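Side-chain contacts in coiled-coil quantitatively-enriched protein 1 (Schizosaccharomyces pombe, PDB 7CUJ), which links telomeres to the meiotic centrosome as a molecular adaptor and is required for telomere clustering, telomere length regulation and chromosome segregation: residues K103-Q108 and E280-I285; K112-S117 and W292-E297. All blocks are in the same frame, centred on the assembly; numbering follows the deposited sequence.

Contact 1 (K103-Q108 and E280-I285); sequences KFLFLQ and EKTRDI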
loop_
_atom_site.group_PDB
_atom_site.type_symbol
_atom_site.label_atom_id
_atom_site.label_comp_id
_atom_site.label_asym_id
_atom_site.label_seq_id
_atom_site.Cartn_x
_atom_site.Cartn_y
_atom_site.Cartn_z
ATOM N N LYS A 103 8.571 -16.242 25.936
ATOM C CA LYS A 103 7.450 -16.879 26.607
ATOM C C LYS A 103 7.792 -18.334 26.928
ATOM O O LYS A 103 7.575 -18.789 28.049
ATOM C CB LYS A 103 6.179 -16.749 25.765
ATOM C CG LYS A 103 5.576 -15.354 25.746
ATOM C CD LYS A 103 4.285 -15.262 24.975
ATOM C CE LYS A 103 3.664 -13.885 25.074
ATOM N NZ LYS A 103 2.438 -13.784 24.250
ATOM N N PHE A 104 8.324 -19.050 25.929
ATOM C CA PHE A 104 8.782 -20.418 26.103
ATOM C C PHE A 104 9.862 -20.472 27.182
ATOM O O PHE A 104 9.798 -21.314 28.079
ATOM C CB PHE A 104 9.279 -20.994 24.774
ATOM C CG PHE A 104 8.228 -21.679 23.937
ATOM C CD1 PHE A 104 7.089 -21.001 23.527
ATOM C CD2 PHE A 104 8.387 -23.000 23.541
ATOM C CE1 PHE A 104 6.126 -21.633 22.754
ATOM C CE2 PHE A 104 7.425 -23.631 22.764
ATOM C CZ PHE A 104 6.296 -22.947 22.371
ATOM N N LEU A 105 10.840 -19.559 27.088
ATOM C CA LEU A 105 11.955 -19.508 28.020
ATOM C C LEU A 105 11.444 -19.216 29.429
ATOM O O LEU A 105 11.917 -19.816 30.393
ATOM C CB LEU A 105 12.970 -18.451 27.565
ATOM C CG LEU A 105 14.179 -18.251 28.481
ATOM C CD1 LEU A 105 14.980 -19.536 28.639
ATOM C CD2 LEU A 105 15.071 -17.133 27.964
ATOM N N PHE A 106 10.475 -18.295 29.531
ATOM C CA PHE A 106 9.874 -17.957 30.811
ATOM C C PHE A 106 9.297 -19.212 31.465
ATOM O O PHE A 106 9.572 -19.480 32.632
ATOM C CB PHE A 106 8.807 -16.868 30.667
ATOM C CG PHE A 106 7.992 -16.641 31.914
ATOM C CD1 PHE A 106 8.467 -15.827 32.935
ATOM C CD2 PHE A 106 6.764 -17.266 32.085
ATOM C CE1 PHE A 106 7.725 -15.631 34.091
ATOM C CE2 PHE A 106 6.024 -17.072 33.242
ATOM C CZ PHE A 106 6.506 -16.256 34.244
ATOM N N LEU A 107 8.505 -19.968 30.695
ATOM C CA LEU A 107 7.804 -21.134 31.209
ATOM C C LEU A 107 8.800 -22.204 31.651
ATOM O O LEU A 107 8.572 -22.885 32.648
ATOM C CB LEU A 107 6.841 -21.659 30.138
ATOM C CG LEU A 107 5.581 -20.819 29.920
ATOM C CD1 LEU A 107 4.831 -21.283 28.682
ATOM C CD2 LEU A 107 4.670 -20.858 31.138
ATOM N N GLN A 108 9.910 -22.328 30.912
ATOM C CA GLN A 108 10.960 -23.283 31.226
ATOM C C GLN A 108 11.593 -22.928 32.569
ATOM O O GLN A 108 11.706 -23.780 33.446
ATOM C CB GLN A 108 12.025 -23.282 30.127
ATOM C CG GLN A 108 13.065 -24.385 30.272
ATOM C CD GLN A 108 14.385 -23.998 29.651
ATOM O OE1 GLN A 108 15.138 -23.192 30.193
ATOM N NE2 GLN A 108 14.680 -24.582 28.502
ATOM N N GLU A 280 18.772 -12.984 30.333
ATOM C CA GLU A 280 19.016 -12.555 31.702
ATOM C C GLU A 280 17.718 -12.056 32.329
ATOM O O GLU A 280 17.347 -12.494 33.416
ATOM C CB GLU A 280 20.056 -11.434 31.745
ATOM C CG GLU A 280 21.494 -11.916 31.717
ATOM C CD GLU A 280 22.510 -10.788 31.639
ATOM O OE1 GLU A 280 23.330 -10.669 32.569
ATOM O OE2 GLU A 280 22.481 -10.033 30.644
ATOM N N LYS A 281 17.044 -11.136 31.625
ATOM C CA LYS A 281 15.827 -10.498 32.104
ATOM C C LYS A 281 14.738 -11.546 32.313
ATOM O O LYS A 281 14.031 -11.503 33.318
ATOM C CB LYS A 281 15.356 -9.421 31.119
ATOM C CG LYS A 281 16.207 -8.160 31.065
ATOM C CD LYS A 281 15.964 -7.336 29.815
ATOM C CE LYS A 281 16.953 -6.201 29.644
ATOM N NZ LYS A 281 16.820 -5.554 28.316
ATOM N N THR A 282 14.625 -12.484 31.362
ATOM C CA THR A 282 13.581 -13.499 31.363
ATOM C C THR A 282 13.735 -14.412 32.579
ATOM O O THR A 282 12.746 -14.756 33.221
ATOM C CB THR A 282 13.552 -14.282 30.043
ATOM O OG1 THR A 282 13.480 -13.346 28.966
ATOM C CG2 THR A 282 12.392 -15.249 29.952
ATOM N N ARG A 283 14.983 -14.786 32.885
ATOM C CA ARG A 283 15.280 -15.662 34.006
ATOM C C ARG A 283 14.980 -14.951 35.323
ATOM O O ARG A 283 14.397 -15.549 36.223
ATOM C CB ARG A 283 16.732 -16.145 33.943
ATOM C CG ARG A 283 16.951 -17.244 32.915
ATOM C CD ARG A 283 18.404 -17.530 32.604
ATOM N NE ARG A 283 18.479 -18.534 31.551
ATOM C CZ ARG A 283 19.589 -19.144 31.154
ATOM N NH1 ARG A 283 20.749 -18.862 31.723
ATOM N NH2 ARG A 283 19.533 -20.043 30.186
ATOM N N ASP A 284 15.372 -13.674 35.412
ATOM C CA ASP A 284 15.178 -12.875 36.612
ATOM C C ASP A 284 13.687 -12.680 36.880
ATOM O O ASP A 284 13.261 -12.704 38.034
ATOM C CB ASP A 284 15.958 -11.558 36.548
ATOM C CG ASP A 284 17.446 -11.716 36.821
ATOM O OD1 ASP A 284 17.977 -12.825 36.587
ATOM O OD2 ASP A 284 18.066 -10.730 37.272
ATOM N N ILE A 285 12.904 -12.499 35.809
ATOM C CA ILE A 285 11.459 -12.394 35.937
ATOM C C ILE A 285 10.900 -13.741 36.394
ATOM O O ILE A 285 10.017 -13.783 37.247
ATOM C CB ILE A 285 10.799 -11.879 34.639
ATOM C CG1 ILE A 285 11.120 -10.402 34.391
ATOM C CG2 ILE A 285 9.297 -12.117 34.661
ATOM C CD1 ILE A 285 10.912 -9.955 32.961
#

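Contact 2 (K112-S117 and W292-E297); sequences KNLSPS and WLKNGE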
loop_
_atom_site.group_PDB
_atom_site.type_symbol
_atom_site.label_atom_id
_atom_site.label_comp_id
_atom_site.label_asym_id
_atom_site.label_seq_id
_atom_site.Cartn_x
_atom_site.Cartn_y
_atom_site.Cartn_z
ATOM N N LYS A 112 11.759 -24.658 36.410
ATOM C CA LYS A 112 13.139 -24.955 36.762
ATOM C C LYS A 112 13.422 -24.484 38.187
ATOM O O LYS A 112 14.152 -25.142 38.926
ATOM C CB LYS A 112 14.079 -24.256 35.775
ATOM C CG LYS A 112 15.428 -24.924 35.545
ATOM C CD LYS A 112 16.208 -24.265 34.428
ATOM C CE LYS A 112 17.190 -25.196 33.749
ATOM N NZ LYS A 112 17.631 -24.658 32.440
ATOM N N ASN A 113 12.834 -23.338 38.557
ATOM C CA ASN A 113 13.070 -22.697 39.842
ATOM C C ASN A 113 11.891 -22.934 40.785
ATOM O O ASN A 113 11.900 -22.446 41.912
ATOM C CB ASN A 113 13.352 -21.199 39.690
ATOM C CG ASN A 113 14.733 -20.905 39.144
ATOM O OD1 ASN A 113 15.739 -21.220 39.778
ATOM N ND2 ASN A 113 14.792 -20.293 37.972
ATOM N N LEU A 114 10.880 -23.678 40.320
ATOM C CA LEU A 114 9.727 -23.991 41.152
ATOM C C LEU A 114 9.932 -25.347 41.825
ATOM O O LEU A 114 9.483 -25.548 42.952
ATOM C CB LEU A 114 8.450 -23.961 40.303
ATOM C CG LEU A 114 7.165 -23.569 41.033
ATOM C CD1 LEU A 114 7.345 -22.284 41.830
ATOM C CD2 LEU A 114 6.019 -23.417 40.045
ATOM N N SER A 115 10.604 -26.266 41.114
ATOM C CA SER A 115 11.123 -27.506 41.678
ATOM C C SER A 115 9.982 -28.463 42.037
ATOM O O SER A 115 8.829 -28.190 41.704
ATOM C CB SER A 115 12.034 -27.224 42.859
ATOM O OG SER A 115 12.919 -26.146 42.581
ATOM N N PRO A 116 10.244 -29.621 42.700
ATOM C CA PRO A 116 9.174 -30.559 43.051
ATOM C C PRO A 116 8.434 -30.255 44.355
ATOM O O PRO A 116 7.524 -30.991 44.731
ATOM C CB PRO A 116 9.931 -31.891 43.166
ATOM C CG PRO A 116 11.300 -31.498 43.680
ATOM C CD PRO A 116 11.570 -30.121 43.104
ATOM N N SER A 117 8.826 -29.167 45.032
ATOM C CA SER A 117 8.214 -28.769 46.291
ATOM C C SER A 117 6.794 -28.260 46.053
ATOM O O SER A 117 5.848 -28.740 46.674
ATOM C CB SER A 117 9.063 -27.750 47.015
ATOM O OG SER A 117 9.307 -26.614 46.196
ATOM N N TRP A 292 7.684 -15.872 44.229
ATOM C CA TRP A 292 6.444 -15.234 44.636
ATOM C C TRP A 292 5.340 -16.268 44.862
ATOM O O TRP A 292 4.583 -16.156 45.826
ATOM C CB TRP A 292 6.026 -14.172 43.615
ATOM C CG TRP A 292 4.744 -13.495 43.979
ATOM C CD1 TRP A 292 4.569 -12.538 44.935
ATOM C CD2 TRP A 292 3.447 -13.740 43.406
ATOM N NE1 TRP A 292 3.254 -12.164 44.991
ATOM C CE2 TRP A 292 2.541 -12.880 44.065
ATOM C CE3 TRP A 292 2.964 -14.589 42.403
ATOM C CZ2 TRP A 292 1.183 -12.847 43.749
ATOM C CZ3 TRP A 292 1.621 -14.560 42.093
ATOM C CH2 TRP A 292 0.745 -13.699 42.760
ATOM N N LEU A 293 5.256 -17.262 43.967
ATOM C CA LEU A 293 4.224 -18.289 44.028
ATOM C C LEU A 293 4.448 -19.206 45.231
ATOM O O LEU A 293 3.488 -19.692 45.827
ATOM C CB LEU A 293 4.228 -19.092 42.723
ATOM C CG LEU A 293 3.572 -18.419 41.517
ATOM C CD1 LEU A 293 3.975 -19.123 40.231
ATOM C CD2 LEU A 293 2.058 -18.401 41.655
ATOM N N LYS A 294 5.725 -19.437 45.569
ATOM C CA LYS A 294 6.116 -20.286 46.683
ATOM C C LYS A 294 5.635 -19.679 48.000
ATOM O O LYS A 294 5.338 -20.410 48.940
ATOM C CB LYS A 294 7.640 -20.442 46.732
ATOM C CG LYS A 294 8.261 -21.300 45.640
ATOM C CD LYS A 294 9.770 -21.242 45.674
ATOM C CE LYS A 294 10.425 -22.006 44.546
ATOM N NZ LYS A 294 11.889 -21.785 44.521
ATOM N N ASN A 295 5.564 -18.342 48.045
ATOM C CA ASN A 295 5.274 -17.601 49.262
ATOM C C ASN A 295 3.817 -17.134 49.271
ATOM O O ASN A 295 3.528 -16.004 49.660
ATOM C CB ASN A 295 6.249 -16.432 49.464
ATOM C CG ASN A 295 7.712 -16.812 49.351
ATOM O OD1 ASN A 295 8.055 -17.989 49.244
ATOM N ND2 ASN A 295 8.584 -15.817 49.370
ATOM N N GLY A 296 2.903 -18.005 48.827
ATOM C CA GLY A 296 1.475 -17.850 49.071
ATOM C C GLY A 296 0.800 -16.779 48.216
ATOM O O GLY A 296 -0.283 -16.313 48.560
ATOM N N GLU A 297 1.442 -16.413 47.098
ATOM C CA GLU A 297 0.925 -15.485 46.096
ATOM C C GLU A 297 0.292 -14.244 46.736
ATOM O O GLU A 297 -0.902 -13.988 46.575
ATOM C CB GLU A 297 0.081 -16.196 45.028
ATOM C CG GLU A 297 -1.123 -16.972 45.544
ATOM C CD GLU A 297 -1.631 -18.062 44.609
ATOM O OE1 GLU A 297 -0.839 -18.965 44.267
ATOM O OE2 GLU A 297 -2.815 -18.006 44.223
#

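Contact 1 (K103-Q108 and E280-I285)
Two helices that pack on the parallel beta-sheet of this alpha/beta part of the longer Ccq1 chain meet where Leu105 and Phe106 of one pack against the methyl of Thr282 on the other. CG2 of Thr282 lies 3.8 Å from CG of Leu105 and 3.6 Å from the backbone N of Phe106, so the methyl reaches the helix backbone itself; the CD2 branch of Leu105 is 3.8 Å from CB of Thr282. That reach follows from the Thr282 torsion (chi1 -52°), which sets CG2 anti to its own N and turns OG1 back to a hydrogen bond with Ile278 O in the preceding turn. The segments 103-108 and 280-285 run at 40° to each other with their axes 8.9 Å apart, and the shortest CA-to-CA distance is 5.8 Å, between Phe106 and Thr282. This is helix-helix packing in an alpha/beta fold: on the sheet side, Phe106 and Ile285 both touch Ile14 of strand 11-16, and Phe106 also touches Leu211 of strand 208-213. There CG2 of Ile285 lies 3.9 Å from CE1 of Phe106, neither over the ring face nor in its plane, the two side-chain directions roughly perpendicular, while Thr282 O lies near the ring plane at its edge.

Contact 2 (K112-S117 and W292-E297)
Asn113 offers its backbone carbonyl to the ammonium group of Lys294: NZ of Lys294 lies 2.7 Å from O of Asn113. The C=O...N angle of 171° shows the donor approaching almost head-on to the carbonyl. The side chain of Asn113 is engaged elsewhere, its ND2 bonding to Glu109 O one turn back. Next in sequence, Leu114 supplies the apolar half of the contact. Its CD1 is 4.0 Å from CG of Lys294, and its CA lies 4.0 Å from CE of Lys294, so the aliphatic part of the lysine covers both backbone and side chain here. The Leu114 and Lys294 side chains lie alongside one another, pointing opposite ways. All torsions of Lys294 beyond chi1 are near 180°, and this extended chain carries NZ across the gap between backbones whose nearest CA atoms, those of Leu114 and Lys294, are 7.6 Å apart. Leu114 is buried, also touching Ala290 of helix 275-294 and Phe122 of strand 121-126. At Ser115 phi becomes positive (70°), and the chain leaves the helical direction towards strand 121-126. A lysine from the last turn of helix 275-294 binds a backbone carbonyl in the helix-to-strand connection of an alpha/beta fold.

Both contacts join the same two parts of the chain: helix 102-112, or the residues that follow it, and helix 275-294. Their centres are about 15 Å apart on the same side of the chain's centre. Contact 1 lies nearer that centre, about 13 Å from it against about 21 Å for contact 2, and buries more surface, 248 against 184 Å². Of its four touching residues two are buried and none exposed, whereas of the three in contact 2 one is buried and one, Lys294, exposed. Chemistry follows position: contact 1 is apolar and has no hydrogen bond between its segments, whereas contact 2 combines a lysine-to-carbonyl bond with aliphatic packing. The adaptor function belongs to the whole protein.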